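Local coordinates for DUF1881 domain-containing protein (Neurospora crassa, PDB 5Z6D) that is of unknown function but, as an abundant perithecial protein, joins a betagamma-crystallin domain, its calcium site rendered inoperative by the domain interface, to an Ig-like domain, at residues A50-W55 against S81-V86; H63-T68 against S75-L80; T8-Y13 against V44-S49; T90-F95 against Y130-I135. The protein carries 1 engineered substitution. All coordinates share one frame; numbering follows the deposited sequence.

Contact 1: A50-W55 against S81-V86; sequences AKVIAW and SRFRVV
Arg82 lies along one face of the Trp55 indole, the two side chains running side by side in the same direction. Its CG makes a CH-pi contact 4.0 Å from the centroid of the six-membered ring, and its NE comes within 3.3 Å of Trp55 CZ2, with the guanidinium plane turned 34° from the ring. The indole leans across the neighbouring strand because Trp55 CG is placed between the backbone N and the carbonyl carbon (chi1 69°); Arg84 CB meets its edge, and NE1 is hydrogen-bonded to Val117 O. A leucine in place of Trp55 would probably leave Arg82 without its flat support and Val117 O without the indole N-H. The backbones carrying these side chains run antiparallel, bonded in both directions between Ile53 and Arg84. At the end of the pairing Trp55 O accepts Ser81 N (2.9 Å) and Arg82 N (3.0 Å) from opposite faces of its plane, a classic beta bulge; Ser81 is also a calcium-site residue, with no calcium bound here. In the next shell Asp30 forms salt bridges with both arginines. These strands are the inner pair of a four-stranded sheet, flanked by strands 30-32 and 64-67, while Ile53 and Trp55 press against strand 131-136.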
loop_
_atom_site.group_PDB
_atom_site.type_symbol
_atom_site.label_atom_id
_atom_site.label_comp_id
_atom_site.label_asym_id
_atom_site.label_seq_id
_atom_site.Cartn_x
_atom_site.Cartn_y
_atom_site.Cartn_z
ATOM N N ALA A 50 18.242 0.014 -0.659
ATOM C CA ALA A 50 17.103 0.888 -0.878
ATOM C C ALA A 50 15.944 0.112 -1.492
ATOM O O ALA A 50 16.079 -1.041 -1.925
ATOM C CB ALA A 50 17.490 2.050 -1.763
ATOM N N LYS A 51 14.797 0.769 -1.532
ATOM C CA LYS A 51 13.599 0.208 -2.109
ATOM C C LYS A 51 12.674 1.385 -2.394
ATOM O O LYS A 51 12.721 2.387 -1.681
ATOM C CB LYS A 51 12.993 -0.798 -1.139
ATOM C CG LYS A 51 11.555 -1.153 -1.308
ATOM C CD LYS A 51 11.198 -2.043 -0.131
ATOM C CE LYS A 51 9.802 -2.552 -0.185
ATOM N NZ LYS A 51 9.661 -3.593 0.856
ATOM N N VAL A 52 11.877 1.309 -3.458
ATOM C CA VAL A 52 10.913 2.371 -3.733
ATOM C C VAL A 52 9.504 1.847 -3.561
ATOM O O VAL A 52 9.157 0.788 -4.095
ATOM C CB VAL A 52 11.029 2.934 -5.156
ATOM C CG1 VAL A 52 10.051 4.096 -5.351
ATOM C CG2 VAL A 52 12.447 3.384 -5.461
ATOM N N ILE A 53 8.697 2.582 -2.807
ATOM C CA ILE A 53 7.265 2.318 -2.781
ATOM C C ILE A 53 6.573 3.449 -3.519
ATOM O O ILE A 53 6.697 4.599 -3.126
ATOM C CB ILE A 53 6.733 2.196 -1.345
ATOM C CG1 ILE A 53 7.434 1.044 -0.614
ATOM C CG2 ILE A 53 5.210 2.004 -1.361
ATOM C CD1 ILE A 53 7.177 1.034 0.892
ATOM N N ALA A 54 5.859 3.127 -4.597
ATOM C CA ALA A 54 5.195 4.138 -5.434
ATOM C C ALA A 54 3.682 3.929 -5.423
ATOM O O ALA A 54 3.223 2.800 -5.486
ATOM C CB ALA A 54 5.740 4.082 -6.880
ATOM N N TRP A 55 2.905 5.009 -5.335
ATOM C CA TRP A 55 1.467 4.853 -5.285
ATOM C C TRP A 55 0.745 6.061 -5.856
ATOM O O TRP A 55 1.356 6.973 -6.431
ATOM C CB TRP A 55 0.999 4.535 -3.849
ATOM C CG TRP A 55 1.093 5.607 -2.764
ATOM C CD1 TRP A 55 0.055 6.334 -2.254
ATOM C CD2 TRP A 55 2.267 5.991 -2.018
ATOM N NE1 TRP A 55 0.512 7.163 -1.243
ATOM C CE2 TRP A 55 1.854 6.981 -1.088
ATOM C CE3 TRP A 55 3.612 5.608 -2.047
ATOM C CZ2 TRP A 55 2.756 7.591 -0.195
ATOM C CZ3 TRP A 55 4.503 6.215 -1.162
ATOM C CH2 TRP A 55 4.068 7.193 -0.246
ATOM N N SER A 81 1.761 8.473 -8.882
ATOM C CA SER A 81 2.132 9.880 -8.858
ATOM C C SER A 81 2.916 10.263 -7.619
ATOM O O SER A 81 3.279 11.421 -7.448
ATOM C CB SER A 81 0.882 10.739 -8.948
ATOM O OG SER A 81 -0.003 10.390 -7.902
ATOM N N ARG A 82 3.202 9.293 -6.758
ATOM C CA ARG A 82 3.959 9.589 -5.551
ATOM C C ARG A 82 4.877 8.422 -5.251
ATOM O O ARG A 82 4.556 7.297 -5.603
ATOM C CB ARG A 82 3.008 9.851 -4.381
ATOM C CG ARG A 82 3.672 10.109 -3.036
ATOM C CD ARG A 82 2.627 10.550 -2.013
ATOM N NE ARG A 82 3.229 10.855 -0.720
ATOM C CZ ARG A 82 2.533 11.063 0.390
ATOM N NH1 ARG A 82 1.209 10.991 0.361
ATOM N NH2 ARG A 82 3.161 11.330 1.528
ATOM N N PHE A 83 6.035 8.682 -4.653
ATOM C CA PHE A 83 6.863 7.574 -4.193
ATOM C C PHE A 83 7.645 7.935 -2.951
ATOM O O PHE A 83 7.853 9.103 -2.657
ATOM C CB PHE A 83 7.820 7.078 -5.296
ATOM C CG PHE A 83 8.899 8.069 -5.707
ATOM C CD1 PHE A 83 10.105 8.149 -5.014
ATOM C CD2 PHE A 83 8.725 8.881 -6.826
ATOM C CE1 PHE A 83 11.109 9.034 -5.405
ATOM C CE2 PHE A 83 9.732 9.767 -7.234
ATOM C CZ PHE A 83 10.917 9.844 -6.523
ATOM N N ARG A 84 8.063 6.913 -2.220
ATOM C CA ARG A 84 8.922 7.101 -1.067
ATOM C C ARG A 84 10.092 6.155 -1.230
ATOM O O ARG A 84 9.924 4.985 -1.596
ATOM C CB ARG A 84 8.183 6.843 0.255
ATOM C CG ARG A 84 9.034 7.162 1.477
ATOM C CD ARG A 84 8.260 6.995 2.790
ATOM N NE ARG A 84 7.061 7.826 2.852
ATOM C CZ ARG A 84 6.212 7.815 3.878
ATOM N NH1 ARG A 84 6.440 7.004 4.905
ATOM N NH2 ARG A 84 5.138 8.596 3.874
ATOM N N VAL A 85 11.290 6.674 -1.011
ATOM C CA VAL A 85 12.476 5.846 -0.985
ATOM C C VAL A 85 12.706 5.406 0.453
ATOM O O VAL A 85 12.850 6.252 1.357
ATOM C CB VAL A 85 13.721 6.585 -1.511
ATOM C CG1 VAL A 85 14.896 5.621 -1.600
ATOM C CG2 VAL A 85 13.426 7.263 -2.865
ATOM N N VAL A 86 12.700 4.096 0.665
ATOM C CA VAL A 86 12.779 3.519 2.005
ATOM C C VAL A 86 13.906 2.493 2.113
ATOM O O VAL A 86 14.468 2.046 1.098
ATOM C CB VAL A 86 11.445 2.850 2.413
ATOM C CG1 VAL A 86 10.301 3.875 2.430
ATOM C CG2 VAL A 86 11.126 1.675 1.485
#

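Contact 2: H63-T68 against S75-L80; sequences HYREWT and SDIGGL
Trp67 presents the edge of its indole to Ile77, whose CD1 lies near the ring plane, 3.7 Å from Trp67 CZ2. The delta methyl reaches this edge because Ile77 CG1 sits between its own backbone N and carbonyl carbon (chi1 53°), while CG2 of Ile77 lies 4.0 Å from both Trp67 CZ2 and Arg65 NH1. Over the backbone of the same residue lies the Arg65 guanidinium, one face toward Ile77 CA. A water at the edge of that group, in its plane, accepts from Arg65 NH1 and donates to Asp76 O, both at 3.2 Å. An alanine in place of Ile77 would probably open a gap beside the indole edge and take the methyl away from Arg65 NH1. In this betagamma-crystallin domain the loop 75-80 thus folds back on strand 64-67, and it carries Gly79, a calcium-site residue, although no calcium is bound here. Nearer the strand backbone, Leu80 CD1 packs 3.7 Å from Arg65 CG, crossing that side chain at about a right angle, and Leu80 CD2 approaches His63 O at 3.8 Å.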
loop_
_atom_site.group_PDB
_atom_site.type_symbol
_atom_site.label_atom_id
_atom_site.label_comp_id
_atom_site.label_asym_id
_atom_site.label_seq_id
_atom_site.Cartn_x
_atom_site.Cartn_y
_atom_site.Cartn_z
ATOM N N HIS A 63 -3.729 1.874 -5.229
ATOM C CA HIS A 63 -2.879 1.174 -6.199
ATOM C C HIS A 63 -1.411 1.512 -5.980
ATOM O O HIS A 63 -1.050 2.667 -5.784
ATOM C CB HIS A 63 -3.284 1.524 -7.623
ATOM C CG HIS A 63 -4.612 0.959 -8.019
ATOM N ND1 HIS A 63 -5.257 1.318 -9.184
ATOM C CD2 HIS A 63 -5.419 0.062 -7.403
ATOM C CE1 HIS A 63 -6.402 0.665 -9.269
ATOM N NE2 HIS A 63 -6.525 -0.102 -8.199
ATOM N N TYR A 64 -0.545 0.506 -6.029
ATOM C CA TYR A 64 0.855 0.785 -5.775
ATOM C C TYR A 64 1.762 -0.224 -6.457
ATOM O O TYR A 64 1.308 -1.276 -6.920
ATOM C CB TYR A 64 1.151 0.796 -4.265
ATOM C CG TYR A 64 1.227 -0.585 -3.634
ATOM C CD1 TYR A 64 2.453 -1.153 -3.311
ATOM C CD2 TYR A 64 0.072 -1.317 -3.370
ATOM C CE1 TYR A 64 2.532 -2.419 -2.748
ATOM C CE2 TYR A 64 0.141 -2.579 -2.801
ATOM C CZ TYR A 64 1.376 -3.121 -2.488
ATOM O OH TYR A 64 1.463 -4.371 -1.917
ATOM N N ARG A 65 3.043 0.120 -6.522
ATOM C CA ARG A 65 4.084 -0.803 -6.946
ATOM C C ARG A 65 5.255 -0.689 -5.996
ATOM O O ARG A 65 5.464 0.370 -5.406
ATOM C CB ARG A 65 4.541 -0.499 -8.365
ATOM C CG ARG A 65 3.477 -0.709 -9.413
ATOM C CD ARG A 65 3.189 -2.176 -9.662
ATOM N NE ARG A 65 2.162 -2.328 -10.691
ATOM C CZ ARG A 65 2.412 -2.471 -11.991
ATOM N NH1 ARG A 65 3.666 -2.498 -12.443
ATOM N NH2 ARG A 65 1.404 -2.598 -12.845
ATOM N N GLU A 66 5.995 -1.780 -5.834
ATOM C CA GLU A 66 7.266 -1.756 -5.117
ATOM C C GLU A 66 8.383 -2.065 -6.090
ATOM O O GLU A 66 8.306 -3.054 -6.817
ATOM C CB GLU A 66 7.308 -2.779 -3.978
ATOM C CG GLU A 66 6.468 -2.464 -2.757
ATOM C CD GLU A 66 6.523 -3.594 -1.733
ATOM O OE1 GLU A 66 6.316 -4.761 -2.124
ATOM O OE2 GLU A 66 6.789 -3.325 -0.546
ATOM N N TRP A 67 9.418 -1.232 -6.109
ATOM C CA TRP A 67 10.603 -1.543 -6.910
ATOM C C TRP A 67 11.739 -1.852 -5.956
ATOM O O TRP A 67 12.251 -0.949 -5.287
ATOM C CB TRP A 67 10.949 -0.388 -7.852
ATOM C CG TRP A 67 9.800 -0.071 -8.766
ATOM C CD1 TRP A 67 9.083 -0.963 -9.497
ATOM C CD2 TRP A 67 9.239 1.219 -9.038
ATOM N NE1 TRP A 67 8.095 -0.323 -10.199
ATOM C CE2 TRP A 67 8.165 1.019 -9.937
ATOM C CE3 TRP A 67 9.515 2.518 -8.591
ATOM C CZ2 TRP A 67 7.371 2.070 -10.402
ATOM C CZ3 TRP A 67 8.716 3.566 -9.054
ATOM C CH2 TRP A 67 7.667 3.330 -9.955
ATOM N N THR A 68 12.085 -3.137 -5.858
ATOM C CA THR A 68 13.065 -3.609 -4.888
ATOM C C THR A 68 14.416 -3.816 -5.556
ATOM O O THR A 68 15.444 -3.917 -4.891
ATOM C CB THR A 68 12.614 -4.925 -4.206
ATOM O OG1 THR A 68 12.499 -5.979 -5.178
ATOM C CG2 THR A 68 11.282 -4.741 -3.516
ATOM N N SER A 75 7.550 2.326 -17.580
ATOM C CA SER A 75 6.654 3.172 -18.363
ATOM C C SER A 75 5.175 2.775 -18.268
ATOM O O SER A 75 4.304 3.535 -18.691
ATOM C CB SER A 75 7.082 3.149 -19.823
ATOM O OG SER A 75 6.963 1.834 -20.348
ATOM N N ASP A 76 4.896 1.590 -17.733
ATOM C CA ASP A 76 3.536 1.058 -17.699
ATOM C C ASP A 76 3.175 0.592 -16.295
ATOM O O ASP A 76 3.191 -0.603 -16.007
ATOM C CB ASP A 76 3.404 -0.106 -18.691
ATOM C CG ASP A 76 1.958 -0.487 -18.967
ATOM O OD1 ASP A 76 1.063 -0.072 -18.201
ATOM O OD2 ASP A 76 1.718 -1.215 -19.956
ATOM N N ILE A 77 2.842 1.530 -15.414
ATOM C CA ILE A 77 2.692 1.188 -14.007
ATOM C C ILE A 77 1.393 1.730 -13.448
ATOM O O ILE A 77 1.177 1.731 -12.237
ATOM C CB ILE A 77 3.860 1.736 -13.192
ATOM C CG1 ILE A 77 4.016 3.235 -13.470
ATOM C CG2 ILE A 77 5.137 0.998 -13.571
ATOM C CD1 ILE A 77 5.023 3.956 -12.558
ATOM N N GLY A 78 0.516 2.169 -14.346
ATOM C CA GLY A 78 -0.659 2.906 -13.933
ATOM C C GLY A 78 -0.229 4.352 -13.831
ATOM O O GLY A 78 0.874 4.704 -14.240
ATOM N N GLY A 79 -1.077 5.202 -13.279
ATOM C CA GLY A 79 -0.726 6.604 -13.242
ATOM C C GLY A 79 -0.073 7.005 -11.939
ATOM O O GLY A 79 -0.342 8.102 -11.454
ATOM N N LEU A 80 0.766 6.133 -11.369
ATOM C CA LEU A 80 1.313 6.376 -10.023
ATOM C C LEU A 80 1.981 7.744 -9.969
ATOM O O LEU A 80 2.658 8.150 -10.913
ATOM C CB LEU A 80 2.304 5.278 -9.622
ATOM C CG LEU A 80 1.785 3.839 -9.689
ATOM C CD1 LEU A 80 2.742 2.903 -8.973
ATOM C CD2 LEU A 80 0.379 3.711 -9.110
HETATM O O HOH W 1 4.615 -3.412 -15.365
#

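Contact 3: T8-Y13 against V44-S49; sequences TKVIFY and VAVGAS
Val44 drives its CG2 methyl onto one face of the Phe12 ring, 3.7 Å from the centroid and displaced toward the rim, in a CH-pi contact. The two side chains lie side by side and point the same way. With CG1 between the backbone N and the carbonyl carbon (chi1 59°), CG2 of Val44 is left anti to N and fits between the Phe12 ring and the backbone of strand 9-13, 3.6 Å from Ile11 O. Further along this face Val10 and Val46 form the next bump: their CG1 methyls meet at 4.1 Å. The opposite face, that of Ile11 and Ala45, is shaped differently. There the small CB of Ala45 leaves room for the Tyr13 ring, whose edge comes in with CE2 3.8 Å from Ala45 CB, while Ile11 CG2 lies over a face of that ring. Where the strand gives way to a turn, Gly47 fits close under Lys9: a CB there would lie only 2.7 Å from Lys9 O. The backbones pair antiparallel, with reciprocal bonds between Ile11 and Ala45, and Gly47 N donates to Lys9 O at 3.0 Å. Strand 9-13 is the middle of a three-stranded sheet of the betagamma-crystallin domain, lined on its other side by strand 23-26. From the face of Val10, Phe12 and Val44, Val10 reaches Val52 and Phe12 meets Phe83 in the facing sheet. The hydrogen bonds between the segments all run between backbone atoms, while side chains meet across the strands mainly through carbon, consistent with that face walling a hydrophobic interior.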
loop_
_atom_site.group_PDB
_atom_site.type_symbol
_atom_site.label_atom_id
_atom_site.label_comp_id
_atom_site.label_asym_id
_atom_site.label_seq_id
_atom_site.Cartn_x
_atom_site.Cartn_y
_atom_site.Cartn_z
ATOM N N THR A 8 22.034 3.411 -0.607
ATOM C CA THR A 8 20.885 4.033 0.042
ATOM C C THR A 8 20.272 5.089 -0.872
ATOM O O THR A 8 19.564 5.985 -0.425
ATOM C CB THR A 8 21.280 4.658 1.388
ATOM O OG1 THR A 8 22.355 5.583 1.184
ATOM C CG2 THR A 8 21.736 3.574 2.354
ATOM N N LYS A 9 20.565 4.984 -2.162
ATOM C CA LYS A 9 20.039 5.926 -3.137
ATOM C C LYS A 9 19.296 5.153 -4.225
ATOM O O LYS A 9 19.417 3.940 -4.309
ATOM C CB LYS A 9 21.165 6.777 -3.741
ATOM C CG LYS A 9 21.528 8.037 -2.936
ATOM C CD LYS A 9 22.104 7.713 -1.558
ATOM C CE LYS A 9 21.950 8.882 -0.590
ATOM N NZ LYS A 9 22.091 8.465 0.836
ATOM N N VAL A 10 18.499 5.868 -5.012
ATOM C CA VAL A 10 17.907 5.313 -6.217
ATOM C C VAL A 10 18.074 6.381 -7.279
ATOM O O VAL A 10 18.148 7.571 -6.965
ATOM C CB VAL A 10 16.396 4.915 -6.039
ATOM C CG1 VAL A 10 16.217 3.927 -4.877
ATOM C CG2 VAL A 10 15.513 6.141 -5.858
ATOM N N ILE A 11 18.198 5.973 -8.535
ATOM C CA ILE A 11 18.280 6.947 -9.592
ATOM C C ILE A 11 17.184 6.701 -10.587
ATOM O O ILE A 11 17.048 5.594 -11.117
ATOM C CB ILE A 11 19.645 6.913 -10.326
ATOM C CG1 ILE A 11 20.808 6.930 -9.330
ATOM C CG2 ILE A 11 19.728 8.070 -11.299
ATOM C CD1 ILE A 11 22.170 7.018 -9.989
ATOM N N PHE A 12 16.391 7.732 -10.833
ATOM C CA PHE A 12 15.350 7.648 -11.840
ATOM C C PHE A 12 15.867 8.199 -13.155
ATOM O O PHE A 12 16.482 9.251 -13.205
ATOM C CB PHE A 12 14.101 8.401 -11.401
ATOM C CG PHE A 12 13.240 7.634 -10.439
ATOM C CD1 PHE A 12 12.325 6.707 -10.899
ATOM C CD2 PHE A 12 13.338 7.857 -9.068
ATOM C CE1 PHE A 12 11.527 6.000 -10.009
ATOM C CE2 PHE A 12 12.545 7.161 -8.171
ATOM C CZ PHE A 12 11.633 6.241 -8.632
ATOM N N TYR A 13 15.607 7.488 -14.230
ATOM C CA TYR A 13 16.085 7.920 -15.513
ATOM C C TYR A 13 14.920 8.292 -16.413
ATOM O O TYR A 13 13.849 7.635 -16.415
ATOM C CB TYR A 13 16.942 6.825 -16.160
ATOM C CG TYR A 13 18.175 6.439 -15.349
ATOM C CD1 TYR A 13 19.403 7.081 -15.546
ATOM C CD2 TYR A 13 18.113 5.430 -14.397
ATOM C CE1 TYR A 13 20.523 6.722 -14.798
ATOM C CE2 TYR A 13 19.212 5.070 -13.647
ATOM C CZ TYR A 13 20.419 5.711 -13.851
ATOM O OH TYR A 13 21.512 5.329 -13.093
ATOM N N VAL A 44 14.466 2.910 -13.437
ATOM C CA VAL A 44 14.962 3.243 -12.096
ATOM C C VAL A 44 16.006 2.233 -11.614
ATOM O O VAL A 44 15.781 1.019 -11.627
ATOM C CB VAL A 44 13.804 3.344 -11.069
ATOM C CG1 VAL A 44 13.012 2.032 -10.968
ATOM C CG2 VAL A 44 14.332 3.788 -9.691
ATOM N N ALA A 45 17.166 2.758 -11.222
ATOM C CA ALA A 45 18.199 1.957 -10.581
ATOM C C ALA A 45 18.021 2.030 -9.084
ATOM O O ALA A 45 17.877 3.120 -8.521
ATOM C CB ALA A 45 19.584 2.442 -10.979
ATOM N N VAL A 46 18.035 0.875 -8.435
ATOM C CA VAL A 46 17.776 0.823 -7.005
ATOM C C VAL A 46 18.992 0.332 -6.258
ATOM O O VAL A 46 19.514 -0.740 -6.541
ATOM C CB VAL A 46 16.586 -0.085 -6.690
ATOM C CG1 VAL A 46 16.378 -0.201 -5.178
ATOM C CG2 VAL A 46 15.342 0.455 -7.372
ATOM N N GLY A 47 19.450 1.141 -5.311
ATOM C CA GLY A 47 20.577 0.772 -4.482
ATOM C C GLY A 47 20.301 -0.496 -3.713
ATOM O O GLY A 47 19.146 -0.860 -3.456
ATOM N N ALA A 48 21.373 -1.170 -3.317
ATOM C CA ALA A 48 21.279 -2.481 -2.673
ATOM C C ALA A 48 20.548 -2.481 -1.321
ATOM O O ALA A 48 20.047 -3.514 -0.881
ATOM C CB ALA A 48 22.682 -3.051 -2.500
ATOM N N SER A 49 20.503 -1.328 -0.663
ATOM C CA SER A 49 19.857 -1.229 0.638
ATOM C C SER A 49 18.626 -0.337 0.564
ATOM O O SER A 49 18.046 0.029 1.589
ATOM C CB SER A 49 20.829 -0.689 1.684
ATOM O OG SER A 49 21.914 -1.584 1.867
#

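Contact 4: T90-F95 against Y130-I135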
loop_
_atom_site.group_PDB
_atom_site.type_symbol
_atom_site.label_atom_id
_atom_site.label_comp_id
_atom_site.label_asym_id
_atom_site.label_seq_id
_atom_site.Cartn_x
_atom_site.Cartn_y
_atom_site.Cartn_z
ATOM N N THR A 90 12.053 -2.019 5.021
ATOM C CA THR A 90 10.810 -1.307 5.298
ATOM C C THR A 90 9.687 -1.973 4.514
ATOM O O THR A 90 9.887 -2.399 3.376
ATOM C CB THR A 90 10.932 0.171 4.937
ATOM O OG1 THR A 90 11.823 0.803 5.867
ATOM C CG2 THR A 90 9.579 0.862 4.983
ATOM N N ARG A 91 8.514 -2.077 5.137
ATOM C CA ARG A 91 7.407 -2.855 4.592
ATOM C C ARG A 91 6.252 -2.018 4.092
ATOM O O ARG A 91 5.763 -1.129 4.794
ATOM C CB ARG A 91 6.871 -3.813 5.646
ATOM C CG ARG A 91 7.845 -4.898 6.040
ATOM C CD ARG A 91 8.126 -5.805 4.879
ATOM N NE ARG A 91 8.937 -6.951 5.278
ATOM C CZ ARG A 91 9.224 -7.968 4.476
ATOM N NH1 ARG A 91 8.755 -7.981 3.235
ATOM N NH2 ARG A 91 9.966 -8.978 4.917
ATOM N N ALA A 92 5.795 -2.334 2.883
ATOM C CA ALA A 92 4.523 -1.810 2.410
ATOM C C ALA A 92 3.410 -2.668 2.981
ATOM O O ALA A 92 3.356 -3.872 2.755
ATOM C CB ALA A 92 4.469 -1.791 0.894
ATOM N N ILE A 93 2.526 -2.034 3.745
ATOM C CA ILE A 93 1.364 -2.704 4.292
ATOM C C ILE A 93 0.231 -2.570 3.293
ATOM O O ILE A 93 -0.137 -1.439 2.907
ATOM C CB ILE A 93 0.920 -2.113 5.650
ATOM C CG1 ILE A 93 2.092 -2.044 6.632
ATOM C CG2 ILE A 93 -0.211 -2.947 6.257
ATOM C CD1 ILE A 93 1.730 -1.315 7.936
ATOM N N SER A 94 -0.322 -3.722 2.899
ATOM C CA SER A 94 -1.373 -3.761 1.886
ATOM C C SER A 94 -2.539 -4.677 2.259
ATOM O O SER A 94 -2.348 -5.712 2.894
ATOM C CB SER A 94 -0.793 -4.189 0.536
ATOM O OG SER A 94 -0.265 -5.503 0.600
ATOM N N PHE A 95 -3.743 -4.262 1.871
ATOM C CA PHE A 95 -4.988 -5.008 2.093
ATOM C C PHE A 95 -5.668 -5.384 0.782
ATOM O O PHE A 95 -5.636 -4.597 -0.180
ATOM C CB PHE A 95 -6.013 -4.174 2.865
ATOM C CG PHE A 95 -5.788 -4.070 4.338
ATOM C CD1 PHE A 95 -4.860 -4.847 5.004
ATOM C CD2 PHE A 95 -6.611 -3.213 5.078
ATOM C CE1 PHE A 95 -4.703 -4.728 6.372
ATOM C CE2 PHE A 95 -6.457 -3.086 6.442
ATOM C CZ PHE A 95 -5.518 -3.845 7.099
ATOM N N TYR A 130 -4.133 -5.247 -4.645
ATOM C CA TYR A 130 -4.063 -4.829 -3.251
ATOM C C TYR A 130 -4.007 -3.315 -3.151
ATOM O O TYR A 130 -3.586 -2.630 -4.086
ATOM C CB TYR A 130 -2.841 -5.439 -2.555
ATOM C CG TYR A 130 -3.044 -6.846 -2.032
ATOM C CD1 TYR A 130 -3.069 -7.093 -0.670
ATOM C CD2 TYR A 130 -3.188 -7.928 -2.898
ATOM C CE1 TYR A 130 -3.237 -8.365 -0.181
ATOM C CE2 TYR A 130 -3.365 -9.212 -2.415
ATOM C CZ TYR A 130 -3.390 -9.421 -1.052
ATOM O OH TYR A 130 -3.567 -10.682 -0.527
ATOM N N GLY A 131 -4.441 -2.787 -2.013
ATOM C CA GLY A 131 -4.293 -1.379 -1.748
ATOM C C GLY A 131 -3.262 -1.120 -0.669
ATOM O O GLY A 131 -3.245 -1.790 0.358
ATOM N N LEU A 132 -2.421 -0.123 -0.906
ATOM C CA LEU A 132 -1.403 0.283 0.040
ATOM C C LEU A 132 -2.063 1.050 1.181
ATOM O O LEU A 132 -2.669 2.098 0.950
ATOM C CB LEU A 132 -0.350 1.144 -0.661
ATOM C CG LEU A 132 0.753 1.703 0.234
ATOM C CD1 LEU A 132 1.714 0.599 0.678
ATOM C CD2 LEU A 132 1.488 2.851 -0.456
ATOM N N VAL A 133 -1.965 0.529 2.406
ATOM C CA VAL A 133 -2.640 1.155 3.542
ATOM C C VAL A 133 -1.663 1.567 4.643
ATOM O O VAL A 133 -2.069 2.081 5.705
ATOM C CB VAL A 133 -3.741 0.231 4.142
ATOM C CG1 VAL A 133 -4.860 -0.037 3.119
ATOM C CG2 VAL A 133 -3.150 -1.081 4.644
ATOM N N GLY A 134 -0.367 1.376 4.411
ATOM C CA GLY A 134 0.599 1.915 5.359
ATOM C C GLY A 134 2.027 1.600 4.962
ATOM O O GLY A 134 2.247 0.772 4.075
ATOM N N ILE A 135 2.992 2.269 5.584
ATOM C CA ILE A 135 4.404 1.945 5.379
ATOM C C ILE A 135 5.032 1.833 6.755
ATOM O O ILE A 135 4.904 2.748 7.564
ATOM C CB ILE A 135 5.129 3.023 4.548
ATOM C CG1 ILE A 135 4.514 3.111 3.145
ATOM C CG2 ILE A 135 6.627 2.723 4.448
ATOM C CD1 ILE A 135 5.078 4.225 2.255
#
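Phe95 takes the CG2 methyl of Val133 over the centre of one ring face, 4.0 Å from the centroid and only 8° off the ring normal. The other flat group, Tyr130, has Ser94 C at its edge, in the plane, while its CD1 comes to 3.4 Å from Phe95 C; its hydroxyl is bonded to Thr191. These groups belong to an antiparallel strand pair of the Ig-like domain, interrupted by a classic beta bulge in which Val133 and Gly134 both face Ile93. Ile93 O accepts a good bond from Val133 N (2.7 Å) and a weak one from Gly134 N (3.2 Å). Beyond the bulge, Phe95 and Gly131 bond in both directions. Glycine suits position 134, since a CB there would be pressed against Ile93 CD1. The extra residue carries Val133 to the side of Ile93, whose CG2 it meets, while Leu132 lies on the face of Ala92. With CG anti to the backbone N (chi1 177°), Leu132 sends its CD1 over to Ala92 CB at 3.7 Å. This face looks onto strands 50-55 and 64-67 of the crystallin domain. At the far end of the pair, Thr90 CG2 and Ile135 CG2 touch at 3.5 Å.

Overall arrangement
Contacts 1, 2 and 3 all belong to the betagamma-crystallin domain, and contact 4 to the Ig-like domain. Contacts 1 and 4 are buried, and contact 4 lies closest to the chain centre; contacts 2 and 3 are partly buried, and contact 3 lies farthest out, its centre about 20 Å from that of the chain. Contacts 1 and 2 share a sheet, in which strands 50-55 and 64-67 are neighbours, whereas contact 3 lies in the sheet facing it, reached through Phe12, Phe83 and Trp67. The domain interface joins contacts 1 and 2 to contact 4 through Ile53, Trp55, Tyr64 and Leu132, with Lys51 NZ bonded to Thr90 O. Contacts 1, 3 and 4 rest on backbone pairing, contact 2 on side chains and a water.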